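PDB 3R5G: CyaB from Pseudomonas aeruginosa, which probably makes cyclic AMP from ATP as an adenylyl cyclase, the present chain being its catalytic domain of the nucleotide cyclase family. Local coordinates for residues S70-A74 / K75-V79; I156-E159 / T160-I164. All blocks are in the same frame, centred on the assembly; numbering follows the deposited sequence.

Interaction 1: S70-A74 / K75-V79; sequences STQGA and KKDAV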
loop_
_atom_site.group_PDB
_atom_site.type_symbol
_atom_site.label_atom_id
_atom_site.label_comp_id
_atom_site.label_asym_id
_atom_site.label_seq_id
_atom_site.Cartn_x
_atom_site.Cartn_y
_atom_site.Cartn_z
ATOM N N SER A 70 10.198 9.335 -18.736
ATOM C CA SER A 70 11.136 9.091 -19.792
ATOM C C SER A 70 11.499 7.607 -19.740
ATOM O O SER A 70 11.224 6.942 -18.751
ATOM C CB SER A 70 12.402 9.942 -19.650
ATOM O OG SER A 70 13.096 9.560 -18.449
ATOM N N THR A 71 12.192 7.165 -20.758
ATOM C CA THR A 71 12.633 5.780 -20.881
ATOM C C THR A 71 13.967 5.681 -21.560
ATOM O O THR A 71 14.288 6.417 -22.521
ATOM C CB THR A 71 11.566 4.923 -21.615
ATOM O OG1 THR A 71 12.020 3.576 -21.776
ATOM C CG2 THR A 71 11.260 5.494 -23.053
ATOM N N GLN A 72 14.794 4.749 -21.082
ATOM C CA GLN A 72 15.991 4.250 -21.786
ATOM C C GLN A 72 15.765 3.020 -22.708
ATOM O O GLN A 72 16.762 2.445 -23.139
ATOM C CB GLN A 72 17.059 3.968 -20.735
ATOM C CG GLN A 72 17.303 5.227 -19.784
ATOM C CD GLN A 72 18.589 5.092 -18.905
ATOM O OE1 GLN A 72 19.443 4.290 -19.181
ATOM N NE2 GLN A 72 18.762 6.006 -17.953
ATOM N N GLY A 73 14.503 2.600 -22.899
ATOM C CA GLY A 73 14.137 1.322 -23.536
ATOM C C GLY A 73 14.027 0.265 -22.456
ATOM O O GLY A 73 14.499 0.494 -21.341
ATOM N N ALA A 74 13.314 -0.787 -22.776
ATOM C CA ALA A 74 12.804 -1.719 -21.743
ATOM C C ALA A 74 14.000 -2.346 -21.039
ATOM O O ALA A 74 13.974 -2.474 -19.800
ATOM C CB ALA A 74 12.003 -2.811 -22.396
ATOM N N LYS A 75 15.050 -2.709 -21.768
ATOM C CA LYS A 75 16.186 -3.415 -21.120
ATOM C C LYS A 75 16.927 -2.499 -20.170
ATOM O O LYS A 75 17.172 -2.866 -19.012
ATOM C CB LYS A 75 17.118 -3.905 -22.199
ATOM C CG LYS A 75 18.363 -4.423 -21.739
ATOM C CD LYS A 75 19.040 -5.393 -22.767
ATOM C CE LYS A 75 20.267 -5.966 -22.103
ATOM N NZ LYS A 75 21.340 -6.422 -23.056
ATOM N N LYS A 76 17.331 -1.311 -20.600
ATOM C CA LYS A 76 18.016 -0.407 -19.676
ATOM C C LYS A 76 17.148 0.076 -18.536
ATOM O O LYS A 76 17.652 0.253 -17.440
ATOM C CB LYS A 76 18.634 0.851 -20.396
ATOM C CG LYS A 76 19.832 0.465 -21.208
ATOM C CD LYS A 76 20.412 1.823 -21.846
ATOM C CE LYS A 76 21.377 1.572 -22.964
ATOM N NZ LYS A 76 22.455 0.575 -22.658
ATOM N N ASP A 77 15.848 0.174 -18.740
ATOM C CA ASP A 77 14.969 0.575 -17.639
ATOM C C ASP A 77 14.984 -0.538 -16.553
ATOM O O ASP A 77 15.022 -0.242 -15.371
ATOM C CB ASP A 77 13.500 0.853 -18.091
ATOM C CG ASP A 77 13.330 2.079 -18.978
ATOM O OD1 ASP A 77 14.195 2.959 -19.005
ATOM O OD2 ASP A 77 12.300 2.155 -19.629
ATOM N N ALA A 78 14.910 -1.759 -17.015
ATOM C CA ALA A 78 14.940 -2.911 -16.066
ATOM C C ALA A 78 16.296 -3.044 -15.411
ATOM O O ALA A 78 16.341 -3.270 -14.171
ATOM C CB ALA A 78 14.594 -4.198 -16.820
ATOM N N VAL A 79 17.388 -2.945 -16.183
ATOM C CA VAL A 79 18.707 -2.979 -15.560
ATOM C C VAL A 79 18.816 -1.844 -14.513
ATOM O O VAL A 79 19.387 -2.036 -13.430
ATOM C CB VAL A 79 19.791 -2.853 -16.594
ATOM C CG1 VAL A 79 21.179 -2.656 -15.982
ATOM C CG2 VAL A 79 19.761 -4.161 -17.415
HETATM O O HOH W 1 17.148 -0.418 -23.421
#
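Asp77, in the first turn of helix 74-100, reaches back to the ST turn that leads into the helix N-terminus and takes two hydrogen bonds there, one on each carboxylate oxygen. Thr71 OG1 donates a hydrogen bond to Asp77 OD2, 2.6 Å away, while the backbone N of Gln72 donates to Asp77 OD1 at 2.8 Å. Both donors come in on the syn side, about 20° out of the carboxylate plane, so the group is gripped against rotation. The backbone N of Asp77 meanwhile donates to Gly73 O, the carbonyl of the N-cap residue, at 2.9 Å. A carboxylate this close to the helix N-terminus is probably favoured by the helix dipole.

With OG1 trans to the backbone N (chi1 178°), the Thr71 hydroxyl can reach Asp77 OD2; the same oxygen accepts from Gly73 N at 2.9 Å, closing the ST turn. One hydroxyl thus links the carboxylate to the turn. Beside these polar bonds, Gln72 CB rests on Lys76 CB at 3.5 Å, the two side chains crossing at about a right angle. Further out, Lys75 turns to a salt bridge with Asp166, and Ala78 packs on helix 158-164. On the Lys76 side a water joins loop to helix, donating to Gln72 O and accepting from Lys76 N.

Interaction 2: I156-E159 / T160-I164; sequences ISHE and TYSLI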
loop_
_atom_site.group_PDB
_atom_site.type_symbol
_atom_site.label_atom_id
_atom_site.label_comp_id
_atom_site.label_asym_id
_atom_site.label_seq_id
_atom_site.Cartn_x
_atom_site.Cartn_y
_atom_site.Cartn_z
ATOM N N ILE A 156 12.528 -10.962 -8.543
ATOM C CA ILE A 156 12.065 -10.391 -9.775
ATOM C C ILE A 156 11.278 -11.451 -10.548
ATOM O O ILE A 156 11.453 -12.692 -10.314
ATOM C CB ILE A 156 13.288 -9.954 -10.637
ATOM C CG1 ILE A 156 14.208 -11.108 -11.129
ATOM C CG2 ILE A 156 14.088 -8.950 -9.834
ATOM C CD1 ILE A 156 15.258 -10.700 -12.173
ATOM N N SER A 157 10.449 -11.024 -11.446
ATOM C CA SER A 157 9.693 -11.928 -12.335
ATOM C C SER A 157 10.525 -12.315 -13.518
ATOM O O SER A 157 11.632 -11.838 -13.801
ATOM C CB SER A 157 8.434 -11.197 -12.747
ATOM O OG SER A 157 8.847 -10.131 -13.641
ATOM N N HIS A 158 10.000 -13.292 -14.256
ATOM C CA HIS A 158 10.651 -13.739 -15.460
ATOM C C HIS A 158 10.782 -12.695 -16.556
ATOM O O HIS A 158 11.795 -12.657 -17.216
ATOM C CB HIS A 158 9.896 -14.987 -15.972
ATOM C CG HIS A 158 10.548 -15.588 -17.172
ATOM N ND1 HIS A 158 11.704 -16.350 -17.087
ATOM C CD2 HIS A 158 10.278 -15.456 -18.493
ATOM C CE1 HIS A 158 12.097 -16.695 -18.301
ATOM N NE2 HIS A 158 11.238 -16.182 -19.175
ATOM N N GLU A 159 9.752 -11.847 -16.718
ATOM C CA GLU A 159 9.871 -10.762 -17.673
ATOM C C GLU A 159 11.092 -9.869 -17.313
ATOM O O GLU A 159 11.812 -9.479 -18.226
ATOM C CB GLU A 159 8.565 -9.937 -17.671
ATOM C CG GLU A 159 8.526 -8.992 -18.876
ATOM C CD GLU A 159 8.271 -9.756 -20.219
ATOM O OE1 GLU A 159 7.790 -10.916 -20.197
ATOM O OE2 GLU A 159 8.595 -9.177 -21.289
ATOM N N THR A 160 11.260 -9.537 -16.030
ATOM C CA THR A 160 12.390 -8.699 -15.696
ATOM C C THR A 160 13.669 -9.462 -15.945
ATOM O O THR A 160 14.665 -8.949 -16.418
ATOM C CB THR A 160 12.259 -8.259 -14.240
ATOM O OG1 THR A 160 11.028 -7.552 -14.039
ATOM C CG2 THR A 160 13.418 -7.349 -13.824
ATOM N N TYR A 161 13.745 -10.698 -15.437
ATOM C CA TYR A 161 14.936 -11.542 -15.656
ATOM C C TYR A 161 15.320 -11.586 -17.102
ATOM O O TYR A 161 16.528 -11.453 -17.398
ATOM C CB TYR A 161 14.620 -12.986 -15.112
ATOM C CG TYR A 161 15.641 -13.985 -15.593
ATOM C CD1 TYR A 161 16.875 -14.026 -15.004
ATOM C CD2 TYR A 161 15.333 -14.898 -16.649
ATOM C CE1 TYR A 161 17.861 -14.925 -15.496
ATOM C CE2 TYR A 161 16.303 -15.802 -17.089
ATOM C CZ TYR A 161 17.524 -15.809 -16.490
ATOM O OH TYR A 161 18.518 -16.629 -16.957
ATOM N N SER A 162 14.335 -11.775 -17.988
ATOM C CA SER A 162 14.602 -11.850 -19.467
ATOM C C SER A 162 15.359 -10.648 -20.019
ATOM O O SER A 162 16.162 -10.791 -20.928
ATOM C CB SER A 162 13.308 -12.011 -20.269
ATOM O OG SER A 162 12.838 -13.298 -19.880
ATOM N N LEU A 163 15.063 -9.479 -19.458
ATOM C CA LEU A 163 15.682 -8.255 -19.813
ATOM C C LEU A 163 17.060 -8.025 -19.249
ATOM O O LEU A 163 17.899 -7.409 -19.914
ATOM C CB LEU A 163 14.778 -7.062 -19.447
ATOM C CG LEU A 163 13.492 -7.046 -20.278
ATOM C CD1 LEU A 163 12.519 -6.073 -19.700
ATOM C CD2 LEU A 163 13.820 -6.660 -21.756
ATOM N N ILE A 164 17.348 -8.556 -18.043
ATOM C CA ILE A 164 18.559 -8.180 -17.334
ATOM C C ILE A 164 19.608 -9.341 -17.359
ATOM O O ILE A 164 20.718 -9.094 -16.938
ATOM C CB ILE A 164 18.373 -7.742 -15.902
ATOM C CG1 ILE A 164 17.977 -8.957 -15.013
ATOM C CG2 ILE A 164 17.285 -6.649 -15.783
ATOM C CD1 ILE A 164 17.744 -8.631 -13.598
#
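Tyr161 N donates to Ser157 O at 2.9 Å with an almost straight N-H...O angle of 175°, the first i to i+4 bond of helix 158-164, which follows strand 154-157. One residue on, Ser162 N reaches His158 O at 2.8 Å; the next step, from Leu163 N to Glu159 O, is weak. Ser157 is the N-cap, and its OG accepts from Thr160 N in a weak capping bond of 3.4 Å. The same OG also hydrogen-bonds Asn115, while Thr160 OG1 pairs with Thr116 OG1, so the start of the helix is tied to strand 109-116.

His158 O is shared: the hydroxyl of Ser162 lies 2.9 Å from it and donates from above the carbonyl plane, on the face opposite to that used by Ser162 N. A chi1 of -66° sets Ser162 OG beside its own backbone N, folding the hydroxyl back along the helix. There it also lies over one face of the His158 imidazole, offset toward the rim. The Tyr161 ring meets this imidazole obliquely, CD2 3.9 Å from ND1; that nitrogen is hydrogen-bonded to Tyr188 OH, and the Tyr188 ring stacks on Tyr161.

Toward the interior the contact is apolar. Ile156 and Ile164 approach tip to tip, CD1 to CD1 at 3.5 Å, and Ile156 CD1 also touches Tyr161 CB at 3.8 Å. Thr160 CG2 adds its methyl beside Ile156, and Cys170 of strand 170-176 borders the isoleucines and Tyr161. Hydrocarbon contacts thus seat the short helix between the sheet and helix 74-100, whereas in its first turn Ser157 OG gives Thr160 N only a weak acceptor and His158 O takes two donors from Ser162.

In the fold
Both interactions sit at helix starts in the cyclase catalytic domain, and the two helices pack against each other: Ala78 of interaction 1 meets Leu163 and Ile164 of interaction 2, and Val79 meets Ile164, with Lys75 CG 3.5 Å from Leu163 O. In interaction 1 a loop enters helix 74-100, and a buried aspartate carboxylate collects its donors amid largely exposed neighbours. Interaction 2 instead follows a sheet strand directly; its capping group is a serine hydroxyl, and buried isoleucines and a threonine give it more of a core character. Its exposed His158 and partly exposed Tyr161 face Tyr188, which bonds one and stacks on the other.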